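Putative citrate lyase, alfa subunit (Streptococcus mutans, PDB 2HJ0) belongs to the citrate lyase alpha-subunit (CitF) family and folds into an alpha/beta protein with two mixed, mainly parallel sheets, here assembled as a dimer. Local coordinates at residues 59-64 and 90-95; 69-74 and 98-103; 162-167 and 200-205; 192-197 and 218-223; 205-210 and 226-231. All blocks are in the same frame, centred on the assembly; numbering follows the deposited sequence.

Interaction 1 (59-64 and 90-95); sequences TRLKDG and MGIKDI
Lys93 presents its backbone N-H to the carboxylate of Asp63 from above, the donor standing about 60° out of the carboxylate plane. The bond is nevertheless nearly straight, 162° at the hydrogen, with Lys93 N 3.0 Å from Asp63 OD2. Asp63 reaches this position because its CG sits beside its own backbone N (chi1 -71°), which swings the carboxylate across to segment 90-95. There OD2 also rests on the branch methyl of Ile92, 3.4 Å from CG2. One residue on, Gly64, with a positive phi, gives a weak, strongly bent bond from its N to Asp94 O. The two segments are equivalent turns of an alpha/beta fold: each follows a helix, 52-58 or 79-89, that ends in a Schellman motif, and each leads into one of the neighbouring parallel strands 66-69 and 95-99. Deeper in, isoleucine methyls lie against backbone carbonyls: Ile92 CD1 meets Leu61 O at 3.6 Å and Ile95 CD1 approaches Lys62 O to 3.4 Å. The latter methyl also makes apolar contact with Leu61 CG (4.5 Å). Leu61 continues inward onto Ile56 and Ile87. The charged ends turn to other partners, Lys93 NZ to Asn115 O and Asp94 OD1 to Thr119 OG1.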
# COMPACT_ATOMS: atom_id res chain seq x y z
N THR A 59 -0.99 -11.52 21.64
CA THR A 59 -1.24 -10.18 21.15
C THR A 59 -1.27 -9.21 22.33
O THR A 59 -1.24 -7.99 22.14
CB THR A 59 -2.53 -10.17 20.35
OG1 THR A 59 -2.46 -9.13 19.38
CG2 THR A 59 -3.71 -9.96 21.23
N ARG A 60 -1.33 -9.76 23.53
CA ARG A 60 -1.34 -8.96 24.75
C ARG A 60 -2.59 -8.12 24.98
O ARG A 60 -2.57 -7.12 25.71
CB ARG A 60 -0.11 -8.05 24.77
CG ARG A 60 0.91 -8.44 25.82
CD ARG A 60 1.78 -9.60 25.39
NE ARG A 60 3.00 -9.14 24.72
CZ ARG A 60 3.92 -8.35 25.28
NH1 ARG A 60 5.00 -7.99 24.58
NH2 ARG A 60 3.76 -7.90 26.52
N LEU A 61 -3.70 -8.54 24.37
CA LEU A 61 -4.96 -7.83 24.50
C LEU A 61 -5.37 -7.69 25.95
O LEU A 61 -5.37 -8.68 26.69
CB LEU A 61 -6.05 -8.59 23.75
CG LEU A 61 -7.37 -7.83 23.65
CD1 LEU A 61 -7.12 -6.55 22.86
CD2 LEU A 61 -8.42 -8.70 22.97
N LYS A 62 -5.70 -6.48 26.37
CA LYS A 62 -6.12 -6.26 27.75
C LYS A 62 -7.45 -5.53 27.77
O LYS A 62 -8.00 -5.20 26.72
CB LYS A 62 -5.06 -5.47 28.52
CG LYS A 62 -3.70 -6.17 28.53
CD LYS A 62 -2.65 -5.52 29.47
CE LYS A 62 -2.17 -4.15 28.98
NZ LYS A 62 -3.25 -3.14 28.99
N ASP A 63 -7.98 -5.31 28.96
CA ASP A 63 -9.25 -4.61 29.09
C ASP A 63 -9.12 -3.17 28.64
O ASP A 63 -8.07 -2.54 28.80
CB ASP A 63 -9.72 -4.63 30.55
CG ASP A 63 -10.18 -6.02 31.00
OD1 ASP A 63 -10.63 -6.12 32.17
OD2 ASP A 63 -10.09 -7.00 30.22
N GLY A 64 -10.19 -2.65 28.05
CA GLY A 64 -10.20 -1.27 27.59
C GLY A 64 -9.61 -1.02 26.22
O GLY A 64 -9.73 0.08 25.68
N MSE A 90 -12.16 -15.85 27.87
CA MSE A 90 -10.92 -15.56 28.58
C MSE A 90 -11.09 -14.50 29.66
O MSE A 90 -10.10 -14.00 30.19
CB MSE A 90 -9.84 -15.12 27.59
CG MSE A 90 -9.34 -16.23 26.67
SE MSE A 90 -8.10 -15.60 25.32
CE MSE A 90 -6.49 -15.34 26.39
N GLY A 91 -12.33 -14.15 29.96
CA GLY A 91 -12.57 -13.16 30.99
C GLY A 91 -12.14 -11.74 30.67
O GLY A 91 -12.00 -10.92 31.57
N ILE A 92 -11.92 -11.42 29.41
CA ILE A 92 -11.53 -10.06 29.07
C ILE A 92 -12.80 -9.24 28.87
O ILE A 92 -13.77 -9.73 28.29
CB ILE A 92 -10.65 -10.03 27.80
CG1 ILE A 92 -9.29 -10.67 28.12
CG2 ILE A 92 -10.50 -8.61 27.31
CD1 ILE A 92 -8.31 -10.71 26.98
N LYS A 93 -12.80 -8.01 29.38
CA LYS A 93 -13.96 -7.13 29.27
C LYS A 93 -13.62 -5.68 28.99
O LYS A 93 -12.45 -5.31 28.90
CB LYS A 93 -14.82 -7.21 30.55
CG LYS A 93 -15.56 -8.53 30.75
CD LYS A 93 -16.65 -8.41 31.82
CE LYS A 93 -17.46 -9.70 31.95
NZ LYS A 93 -18.59 -9.57 32.91
N ASP A 94 -14.66 -4.87 28.84
CA ASP A 94 -14.52 -3.44 28.56
C ASP A 94 -13.76 -3.24 27.26
O ASP A 94 -12.91 -2.34 27.15
CB ASP A 94 -13.80 -2.76 29.73
CG ASP A 94 -13.83 -1.24 29.65
OD1 ASP A 94 -14.92 -0.67 29.38
OD2 ASP A 94 -12.77 -0.61 29.87
N ILE A 95 -14.06 -4.08 26.27
CA ILE A 95 -13.41 -4.00 24.97
C ILE A 95 -14.16 -3.06 24.06
O ILE A 95 -15.39 -3.03 24.06
CB ILE A 95 -13.32 -5.39 24.29
CG1 ILE A 95 -12.31 -6.26 25.04
CG2 ILE A 95 -12.89 -5.24 22.83
CD1 ILE A 95 -10.95 -5.62 25.16

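Interaction 2 (69-74 and 98-103); sequences FHHHFR and APSSIA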
# COMPACT_ATOMS: atom_id res chain seq x y z
N PHE A 69 -12.65 -5.38 12.98
CA PHE A 69 -13.01 -6.49 12.09
C PHE A 69 -13.60 -5.88 10.83
O PHE A 69 -13.99 -4.72 10.84
CB PHE A 69 -14.08 -7.39 12.70
CG PHE A 69 -13.80 -7.83 14.11
CD1 PHE A 69 -14.15 -7.03 15.19
CD2 PHE A 69 -13.19 -9.05 14.35
CE1 PHE A 69 -13.89 -7.44 16.49
CE2 PHE A 69 -12.92 -9.47 15.65
CZ PHE A 69 -13.28 -8.66 16.72
N HIS A 70 -13.68 -6.66 9.74
CA HIS A 70 -14.28 -6.14 8.53
C HIS A 70 -15.54 -6.94 8.22
O HIS A 70 -15.76 -8.00 8.81
CB HIS A 70 -13.31 -6.20 7.36
CG HIS A 70 -13.05 -7.58 6.87
ND1 HIS A 70 -11.86 -8.24 7.10
CD2 HIS A 70 -13.84 -8.46 6.20
CE1 HIS A 70 -11.93 -9.46 6.61
NE2 HIS A 70 -13.12 -9.62 6.06
N HIS A 71 -16.39 -6.43 7.33
CA HIS A 71 -17.63 -7.13 6.99
C HIS A 71 -17.73 -7.63 5.54
O HIS A 71 -18.85 -7.73 4.99
CB HIS A 71 -18.84 -6.24 7.30
CG HIS A 71 -18.94 -5.03 6.42
ND1 HIS A 71 -18.04 -3.98 6.50
CD2 HIS A 71 -19.80 -4.72 5.43
CE1 HIS A 71 -18.35 -3.08 5.59
NE2 HIS A 71 -19.41 -3.50 4.92
N HIS A 72 -16.60 -7.96 4.93
CA HIS A 72 -16.66 -8.41 3.54
C HIS A 72 -17.36 -9.75 3.35
O HIS A 72 -17.81 -10.07 2.25
CB HIS A 72 -15.26 -8.45 2.93
CG HIS A 72 -14.76 -7.12 2.48
ND1 HIS A 72 -13.68 -6.49 3.05
CD2 HIS A 72 -15.19 -6.30 1.49
CE1 HIS A 72 -13.46 -5.34 2.43
NE2 HIS A 72 -14.36 -5.21 1.48
N PHE A 73 -17.48 -10.52 4.42
CA PHE A 73 -18.16 -11.82 4.35
C PHE A 73 -19.65 -11.67 4.66
O PHE A 73 -20.43 -12.63 4.59
CB PHE A 73 -17.53 -12.81 5.33
CG PHE A 73 -16.18 -13.28 4.91
CD1 PHE A 73 -15.08 -13.08 5.73
CD2 PHE A 73 -16.01 -13.91 3.69
CE1 PHE A 73 -13.83 -13.51 5.34
CE2 PHE A 73 -14.76 -14.34 3.28
CZ PHE A 73 -13.66 -14.14 4.10
N ARG A 74 -20.03 -10.44 5.01
CA ARG A 74 -21.40 -10.12 5.34
C ARG A 74 -22.06 -11.13 6.27
O ARG A 74 -21.48 -11.49 7.28
CB ARG A 74 -22.19 -9.96 4.06
CG ARG A 74 -21.63 -8.85 3.23
CD ARG A 74 -22.67 -8.31 2.30
NE ARG A 74 -22.50 -8.90 0.98
CZ ARG A 74 -23.35 -8.72 -0.01
NH1 ARG A 74 -23.12 -9.30 -1.19
NH2 ARG A 74 -24.42 -7.95 0.18
N ALA A 98 -14.58 -1.99 16.89
CA ALA A 98 -14.56 -1.08 15.75
C ALA A 98 -14.68 -1.82 14.41
O ALA A 98 -13.79 -1.72 13.55
CB ALA A 98 -13.30 -0.22 15.78
N PRO A 99 -15.77 -2.58 14.21
CA PRO A 99 -15.98 -3.31 12.95
C PRO A 99 -16.39 -2.36 11.82
O PRO A 99 -17.08 -1.38 12.06
CB PRO A 99 -17.10 -4.28 13.31
CG PRO A 99 -17.92 -3.48 14.28
CD PRO A 99 -16.87 -2.84 15.16
N SER A 100 -15.94 -2.64 10.60
CA SER A 100 -16.32 -1.81 9.46
C SER A 100 -17.85 -1.77 9.35
O SER A 100 -18.41 -0.77 8.89
CB SER A 100 -15.69 -2.33 8.18
OG SER A 100 -16.02 -3.68 7.95
N SER A 101 -18.53 -2.84 9.77
CA SER A 101 -19.99 -2.86 9.78
C SER A 101 -20.48 -4.12 10.48
O SER A 101 -19.73 -5.08 10.60
CB SER A 101 -20.58 -2.76 8.37
OG SER A 101 -21.94 -2.33 8.41
N ILE A 102 -21.73 -4.12 10.93
CA ILE A 102 -22.28 -5.26 11.67
C ILE A 102 -23.48 -5.91 10.98
O ILE A 102 -24.43 -5.23 10.60
CB ILE A 102 -22.67 -4.81 13.12
CG1 ILE A 102 -21.40 -4.47 13.92
CG2 ILE A 102 -23.43 -5.89 13.85
CD1 ILE A 102 -21.66 -3.77 15.21
N ALA A 103 -23.45 -7.23 10.82
CA ALA A 103 -24.56 -7.94 10.17
C ALA A 103 -25.43 -8.67 11.20
O ALA A 103 -25.15 -8.63 12.39
CB ALA A 103 -24.01 -8.94 9.14
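Phe69 faces Pro99 where the chain leaves strand 66-69, and its carbonyl O takes the N-H of Ser100 (N to O 2.9 Å, angle at the hydrogen 158°). Its CB lies 4.4 Å from Pro99 CB, with that proline carbon at the edge of the phenyl ring, while the ring itself packs on Met80, Val83 and Leu84 of helix 79-89. The CB of His70 touches Ser100 OG at 3.7 Å, though the side chain sets off away from segment 98-103. His71 carries most of the polar and aromatic contact. With CG between the backbone N and the carbonyl carbon (chi1 67°), its ring is laid against the two serines. ND1 and Ser100 OG share a nearly straight hydrogen bond of 2.5 Å whose proton may belong to either group. Over one face, Ser101 CB makes a CH-pi contact 3.4 Å from the ring centroid, 10° off the normal. The same imidazole stacks with Tyr192; bond and ring contacts together probably hold its rotation. A type I turn from His71 to Arg74 then brings the carbonyl O of Arg74 to Ala103 CB, at 4.0 Å. Bound citric acid, a probable crystallisation additive, lies about 3 Å from the His71 side chain, and these loops at the C-terminal ends of adjacent parallel strands occupy the usual place for a pocket in a Rossmann-like alpha/beta fold.

Interaction 3 (162-167 and 200-205); sequences IDVAFL and ADQVVI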
# COMPACT_ATOMS: atom_id res chain seq x y z
N ILE A 162 -6.70 1.55 16.64
CA ILE A 162 -6.92 0.13 16.80
C ILE A 162 -5.75 -0.59 17.44
O ILE A 162 -4.62 -0.53 16.96
CB ILE A 162 -7.21 -0.52 15.44
CG1 ILE A 162 -8.35 0.22 14.75
CG2 ILE A 162 -7.61 -1.98 15.63
CD1 ILE A 162 -8.60 -0.23 13.31
N ASP A 163 -6.02 -1.29 18.54
CA ASP A 163 -4.97 -2.03 19.23
C ASP A 163 -4.69 -3.32 18.49
O ASP A 163 -3.54 -3.64 18.18
CB ASP A 163 -5.38 -2.35 20.66
CG ASP A 163 -5.33 -1.13 21.56
OD1 ASP A 163 -4.22 -0.58 21.74
OD2 ASP A 163 -6.41 -0.73 22.07
N VAL A 164 -5.74 -4.07 18.21
CA VAL A 164 -5.58 -5.33 17.51
C VAL A 164 -6.67 -5.47 16.48
O VAL A 164 -7.86 -5.31 16.78
CB VAL A 164 -5.67 -6.53 18.46
CG1 VAL A 164 -5.45 -7.82 17.69
CG2 VAL A 164 -4.66 -6.39 19.56
N ALA A 165 -6.28 -5.78 15.26
CA ALA A 165 -7.25 -5.98 14.20
C ALA A 165 -7.29 -7.45 13.84
O ALA A 165 -6.28 -8.04 13.45
CB ALA A 165 -6.88 -5.16 12.99
N PHE A 166 -8.47 -8.05 13.99
CA PHE A 166 -8.65 -9.45 13.63
C PHE A 166 -9.31 -9.45 12.27
O PHE A 166 -10.50 -9.21 12.18
CB PHE A 166 -9.54 -10.11 14.66
CG PHE A 166 -8.94 -10.15 16.02
CD1 PHE A 166 -8.02 -11.12 16.37
CD2 PHE A 166 -9.29 -9.19 16.97
CE1 PHE A 166 -7.46 -11.14 17.64
CE2 PHE A 166 -8.74 -9.21 18.24
CZ PHE A 166 -7.82 -10.18 18.58
N LEU A 167 -8.52 -9.71 11.22
CA LEU A 167 -9.03 -9.70 9.85
C LEU A 167 -9.18 -11.08 9.19
O LEU A 167 -8.26 -11.89 9.23
CB LEU A 167 -8.12 -8.84 8.97
CG LEU A 167 -7.74 -7.46 9.49
CD1 LEU A 167 -6.84 -6.74 8.48
CD2 LEU A 167 -9.00 -6.65 9.77
N ALA A 200 -3.59 -0.22 12.25
CA ALA A 200 -3.68 -0.93 13.52
C ALA A 200 -2.28 -1.24 14.06
O ALA A 200 -1.33 -1.40 13.30
CB ALA A 200 -4.48 -2.23 13.35
N ASP A 201 -2.17 -1.31 15.39
CA ASP A 201 -0.88 -1.62 16.00
C ASP A 201 -0.50 -3.07 15.74
O ASP A 201 0.59 -3.37 15.26
CB ASP A 201 -0.92 -1.35 17.50
CG ASP A 201 -0.72 0.11 17.82
OD1 ASP A 201 -0.26 0.86 16.93
OD2 ASP A 201 -1.01 0.51 18.97
N GLN A 202 -1.42 -3.97 16.06
CA GLN A 202 -1.20 -5.38 15.83
C GLN A 202 -2.32 -5.92 14.95
O GLN A 202 -3.51 -5.62 15.15
CB GLN A 202 -1.14 -6.13 17.16
CG GLN A 202 0.25 -6.18 17.71
CD GLN A 202 0.37 -7.16 18.82
OE1 GLN A 202 -0.23 -7.00 19.87
NE2 GLN A 202 1.15 -8.21 18.60
N VAL A 203 -1.92 -6.71 13.95
CA VAL A 203 -2.85 -7.31 13.00
C VAL A 203 -2.78 -8.83 13.05
O VAL A 203 -1.70 -9.42 12.94
CB VAL A 203 -2.55 -6.82 11.55
CG1 VAL A 203 -3.32 -7.64 10.52
CG2 VAL A 203 -2.91 -5.33 11.41
N VAL A 204 -3.94 -9.45 13.22
CA VAL A 204 -4.05 -10.91 13.25
C VAL A 204 -4.96 -11.32 12.10
O VAL A 204 -6.15 -11.03 12.15
CB VAL A 204 -4.71 -11.39 14.56
CG1 VAL A 204 -5.04 -12.87 14.47
CG2 VAL A 204 -3.79 -11.15 15.72
N ILE A 205 -4.43 -11.95 11.06
CA ILE A 205 -5.32 -12.36 9.98
C ILE A 205 -5.70 -13.83 10.23
O ILE A 205 -4.84 -14.65 10.57
CB ILE A 205 -4.69 -12.20 8.52
CG1 ILE A 205 -3.72 -13.32 8.22
CG2 ILE A 205 -4.00 -10.85 8.35
CD1 ILE A 205 -4.37 -14.39 7.43
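Ala200, just past helix 191-199, sets its CB against two residues of segment 162-167, 3.8 Å from both Ile162 CB and Ala165 CB. Asp201 follows with a straight bond from its N to Ile162 O (3.0 Å, 170° at the hydrogen). Its carboxylate comes fairly near that of Asp163, but each has an amide partner: Asp201 OD1 takes Gln37 N, and Asp163 OD2 Thr66 N. Gln202 opens the regular pairing. Its N donates to Asp163 O and its O receives Ala165 N at 2.8 Å, as the two strands run side by side in the same direction, their axes 17° apart. They are adjacent parallel strands of the large sheet, joined by a beta-alpha-beta crossover that includes helix 191-199. On the face carrying Ala165 and Leu167, the side chain of Val203 slants across that of Leu167, CG1 coming within 4.2 Å of Leu167 CD1. Val204 bonds at both ends, its N to Ala165 O (2.7 Å) and its O to Leu167 N (2.9 Å). With CG1 anti to the backbone N (chi1 170°), its side chain lies alongside Phe166, CB 3.8 Å from ring atom CD1; Val164 CG1 sits over one face of that ring.

Interaction 4 (192-197 and 218-223); sequences YAMIDA and ISIPQT
Met194, a selenomethionine, and Ile220 cross at a slant, and most of the contact runs through these two side chains. In Met194 the CG stands beside the backbone N (chi1 -79°), the chain runs on nearly extended to SE, and a bend at chi3 (100°) then carries the terminal methyl over the loop backbone. CG, set by chi1, and CE, brought round by the bend, both meet the same carbonyl: Ser219 O is 3.4 Å from Met194 CG and 3.2 Å from Met194 CE. Ile220 uses both of its branches. Its CG1 lies 4.1 Å from Met194 CG, and an extended chi2 sends CD1 on to Ala193 CB at 4.4 Å. The other branch, CG2, meets Ala197 CB at 3.9 Å. Ala193 and Ala197 are one helical turn apart, linked by the bond from Ala197 N to Ala193 O, so the small side chains form a shallow surface for the isoleucine, which also touches Leu167 of strand 164-169. No hydrogen bond joins the two segments; Ser219 OG is bound by Glu348, while Pro221 packs on Met353 of the second subunit. On the loop side, Ser219 and Ile220 both pair with Ala178 in a classic beta bulge packed against helix 191-199.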
# COMPACT_ATOMS: atom_id res chain seq x y z
N TYR A 192 -12.18 -2.60 3.04
CA TYR A 192 -12.39 -2.11 4.39
C TYR A 192 -11.30 -2.67 5.30
O TYR A 192 -10.80 -1.96 6.16
CB TYR A 192 -13.80 -2.48 4.90
CG TYR A 192 -14.92 -1.92 4.05
CD1 TYR A 192 -14.98 -0.56 3.72
CD2 TYR A 192 -15.89 -2.77 3.50
CE1 TYR A 192 -15.97 -0.07 2.86
CE2 TYR A 192 -16.89 -2.29 2.64
CZ TYR A 192 -16.92 -0.94 2.32
OH TYR A 192 -17.86 -0.46 1.43
N ALA A 193 -10.90 -3.92 5.10
CA ALA A 193 -9.86 -4.50 5.95
C ALA A 193 -8.47 -3.93 5.68
O ALA A 193 -7.64 -3.83 6.58
CB ALA A 193 -9.83 -6.01 5.78
N MSE A 194 -8.22 -3.54 4.43
CA MSE A 194 -6.91 -3.00 4.07
C MSE A 194 -6.49 -1.78 4.87
O MSE A 194 -5.30 -1.57 5.12
CB MSE A 194 -6.85 -2.66 2.58
CG MSE A 194 -6.64 -3.87 1.69
SE MSE A 194 -7.10 -3.57 -0.17
CE MSE A 194 -5.34 -3.27 -0.91
N ILE A 195 -7.46 -0.97 5.28
CA ILE A 195 -7.12 0.21 6.05
C ILE A 195 -6.79 -0.20 7.48
O ILE A 195 -5.90 0.36 8.09
CB ILE A 195 -8.25 1.21 6.02
CG1 ILE A 195 -7.91 2.39 6.92
CG2 ILE A 195 -9.54 0.56 6.46
CD1 ILE A 195 -8.94 3.48 6.85
N ASP A 196 -7.49 -1.19 8.00
CA ASP A 196 -7.22 -1.67 9.34
C ASP A 196 -5.80 -2.14 9.46
O ASP A 196 -5.07 -1.73 10.34
CB ASP A 196 -8.14 -2.83 9.69
CG ASP A 196 -9.55 -2.40 9.98
OD1 ASP A 196 -10.11 -1.64 9.16
OD2 ASP A 196 -10.10 -2.82 11.01
N ALA A 197 -5.39 -3.03 8.56
CA ALA A 197 -4.05 -3.58 8.63
C ALA A 197 -2.97 -2.54 8.42
O ALA A 197 -1.80 -2.78 8.71
CB ALA A 197 -3.89 -4.68 7.60
N ILE A 218 -1.55 -9.80 -3.61
CA ILE A 218 -1.40 -9.40 -2.22
C ILE A 218 -2.24 -8.17 -1.88
O ILE A 218 -1.93 -7.07 -2.30
CB ILE A 218 0.06 -9.09 -1.94
CG1 ILE A 218 0.91 -10.32 -2.30
CG2 ILE A 218 0.22 -8.67 -0.50
CD1 ILE A 218 2.42 -10.10 -2.19
N SER A 219 -3.32 -8.36 -1.13
CA SER A 219 -4.16 -7.22 -0.75
C SER A 219 -3.66 -6.66 0.59
O SER A 219 -3.77 -5.47 0.86
CB SER A 219 -5.62 -7.65 -0.64
OG SER A 219 -6.07 -8.16 -1.89
N ILE A 220 -3.10 -7.54 1.41
CA ILE A 220 -2.55 -7.18 2.70
C ILE A 220 -1.17 -7.83 2.75
O ILE A 220 -1.04 -9.06 2.72
CB ILE A 220 -3.45 -7.67 3.82
CG1 ILE A 220 -4.79 -6.93 3.73
CG2 ILE A 220 -2.78 -7.48 5.15
CD1 ILE A 220 -5.83 -7.38 4.70
N PRO A 221 -0.11 -7.00 2.79
CA PRO A 221 1.29 -7.45 2.83
C PRO A 221 1.73 -8.00 4.18
O PRO A 221 1.17 -7.65 5.23
CB PRO A 221 2.05 -6.19 2.44
CG PRO A 221 1.26 -5.13 3.15
CD PRO A 221 -0.18 -5.53 2.88
N GLN A 222 2.75 -8.85 4.14
CA GLN A 222 3.29 -9.47 5.35
C GLN A 222 3.78 -8.38 6.31
O GLN A 222 3.80 -8.58 7.53
CB GLN A 222 4.46 -10.41 4.97
CG GLN A 222 5.57 -9.70 4.17
CD GLN A 222 6.55 -10.65 3.50
OE1 GLN A 222 6.16 -11.46 2.67
NE2 GLN A 222 7.83 -10.53 3.84
N THR A 223 4.14 -7.22 5.76
CA THR A 223 4.64 -6.10 6.57
C THR A 223 3.58 -5.43 7.42
O THR A 223 3.91 -4.56 8.24
CB THR A 223 5.30 -5.03 5.70
OG1 THR A 223 4.44 -4.73 4.59
CG2 THR A 223 6.65 -5.50 5.20

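Interaction 5 (205-210 and 226-231); sequences IVTDTL and DYIVVV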
# COMPACT_ATOMS: atom_id res chain seq x y z
N ILE A 205 -4.43 -11.95 11.06
CA ILE A 205 -5.32 -12.36 9.98
C ILE A 205 -5.70 -13.83 10.23
O ILE A 205 -4.84 -14.65 10.57
CB ILE A 205 -4.69 -12.20 8.52
CG1 ILE A 205 -3.72 -13.32 8.22
CG2 ILE A 205 -4.00 -10.85 8.35
CD1 ILE A 205 -4.37 -14.39 7.43
N VAL A 206 -6.99 -14.14 10.10
CA VAL A 206 -7.52 -15.49 10.31
C VAL A 206 -7.89 -16.05 8.95
O VAL A 206 -8.85 -15.59 8.31
CB VAL A 206 -8.79 -15.45 11.20
CG1 VAL A 206 -9.20 -16.87 11.60
CG2 VAL A 206 -8.54 -14.58 12.40
N THR A 207 -7.13 -17.03 8.49
CA THR A 207 -7.41 -17.58 7.18
C THR A 207 -8.09 -18.92 7.24
O THR A 207 -8.04 -19.66 8.23
CB THR A 207 -6.15 -17.74 6.32
OG1 THR A 207 -6.52 -18.02 4.96
CG2 THR A 207 -5.28 -18.85 6.85
N ASP A 208 -8.72 -19.24 6.12
CA ASP A 208 -9.46 -20.46 5.97
C ASP A 208 -8.64 -21.45 5.17
O ASP A 208 -8.87 -22.65 5.23
CB ASP A 208 -10.75 -20.14 5.24
CG ASP A 208 -11.85 -21.03 5.63
OD1 ASP A 208 -13.02 -20.70 5.31
OD2 ASP A 208 -11.52 -22.07 6.27
N THR A 209 -7.69 -20.92 4.40
CA THR A 209 -6.85 -21.75 3.58
C THR A 209 -5.45 -21.20 3.57
O THR A 209 -5.24 -20.04 3.24
CB THR A 209 -7.40 -21.84 2.13
OG1 THR A 209 -6.98 -20.70 1.38
CG2 THR A 209 -8.95 -21.88 2.16
N LEU A 210 -4.49 -22.04 3.96
CA LEU A 210 -3.08 -21.64 4.03
C LEU A 210 -2.36 -21.94 2.73
O LEU A 210 -2.32 -23.07 2.26
CB LEU A 210 -2.40 -22.37 5.18
CG LEU A 210 -1.45 -21.50 6.02
CD1 LEU A 210 -0.83 -22.35 7.13
CD2 LEU A 210 -0.37 -20.91 5.16
N ASP A 226 0.90 -9.39 11.96
CA ASP A 226 1.72 -9.86 13.06
C ASP A 226 1.58 -11.36 13.26
O ASP A 226 2.57 -12.06 13.46
CB ASP A 226 1.35 -9.12 14.36
CG ASP A 226 1.68 -7.64 14.30
OD1 ASP A 226 2.87 -7.28 14.45
OD2 ASP A 226 0.75 -6.83 14.08
N TYR A 227 0.35 -11.85 13.18
CA TYR A 227 0.10 -13.27 13.39
C TYR A 227 -0.92 -13.83 12.41
O TYR A 227 -1.81 -13.11 11.93
CB TYR A 227 -0.40 -13.49 14.82
CG TYR A 227 0.62 -13.13 15.89
CD1 TYR A 227 1.78 -13.87 16.03
CD2 TYR A 227 0.41 -12.07 16.77
CE1 TYR A 227 2.72 -13.57 17.03
CE2 TYR A 227 1.34 -11.76 17.77
CZ TYR A 227 2.50 -12.52 17.90
OH TYR A 227 3.42 -12.26 18.88
N ILE A 228 -0.78 -15.11 12.11
CA ILE A 228 -1.69 -15.78 11.22
C ILE A 228 -2.23 -17.01 11.91
O ILE A 228 -1.47 -17.79 12.49
CB ILE A 228 -1.01 -16.23 9.92
CG1 ILE A 228 -0.46 -15.03 9.17
CG2 ILE A 228 -2.02 -16.95 9.05
CD1 ILE A 228 0.87 -14.53 9.69
N VAL A 229 -3.54 -17.18 11.88
CA VAL A 229 -4.15 -18.33 12.50
C VAL A 229 -5.04 -19.01 11.48
O VAL A 229 -5.82 -18.36 10.79
CB VAL A 229 -4.99 -17.93 13.73
CG1 VAL A 229 -5.93 -16.81 13.35
CG2 VAL A 229 -5.77 -19.13 14.24
N VAL A 230 -4.92 -20.32 11.39
CA VAL A 230 -5.71 -21.09 10.46
C VAL A 230 -6.89 -21.75 11.16
O VAL A 230 -6.72 -22.30 12.24
CB VAL A 230 -4.86 -22.19 9.82
CG1 VAL A 230 -5.74 -23.10 8.99
CG2 VAL A 230 -3.77 -21.56 8.95
N VAL A 231 -8.07 -21.69 10.56
CA VAL A 231 -9.25 -22.32 11.15
C VAL A 231 -9.99 -23.14 10.09
O VAL A 231 -9.72 -23.01 8.89
CB VAL A 231 -10.22 -21.28 11.74
CG1 VAL A 231 -9.59 -20.63 12.95
CG2 VAL A 231 -10.57 -20.23 10.68
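Two parallel beta strands, 202-207 and 227-230, pair here near one margin of the large sheet, next to its short end strand 48-49. Four backbone bonds join them in the alternating pattern of parallel strands. Ile205 N donates to Tyr227 O at 3.0 Å and Val229 N to Ile205 O at 3.1 Å; Thr207 N and Val231 N then repeat the step with Val229 O and Thr207 O. The short axes are inclined at 25° to each other, in keeping with the twist of such a sheet.

Side chains of paired residues point the same way and lie next to each other. On one face, Val206 CG2 meets Val229 CG1 at 3.6 Å; the chi1 of Val229 (51°) sets that methyl between its backbone N and carbonyl carbon. Past the strand end, Val231 CG2 comes within 3.7 Å of Val206 CG1. The other face holds Ile205, Ile228, Thr207 and Val230. Ile205 and Ile228 touch through their CG1 atoms at 3.8 Å, and the methyl CG2 of Thr207 lies 3.7 Å from Val230 CG2. The side chain of Leu210 crosses that of Val230 at about a right angle, with CD1 3.5 Å from Val230 CG2.

Polar groups find partners outside the pair: Thr207 OG1 lies by Ala169 O, with Thr209 O a competing acceptor, and Asp208 OD1 bonds to Thr185 OG1 and Ile234 N. Around the pair, helix 52-58 packs through Ile52 on the face of Val206 and Val229, strand 171-172 through Ser172 on that of Ile205 and Ile228, and Leu48 of strand 48-49 meets Leu210.

In the fold
Interactions 2, 3 and 5 reach the same large sheet. Interactions 3 and 5 share strand 202-207 and Ile205, so they tie strands 164-169, 202-207 and 227-230 side by side, their centres about 13 Å apart. Interaction 4, its centre about 10 Å from that of interaction 3, packs helix 191-199, which precedes that shared strand, against the loop leading to strand 227-230. Along the chain it interleaves with both, whereas interaction 3 closes before interaction 5 opens. Interactions 1 and 2, which come first, alternate and connect opposite ends of strands 66-69 and 95-99, their centres about 20 Å apart. Tyr192 of interaction 4 touches the histidines of interaction 2, linking helix 191-199 to the citric acid region.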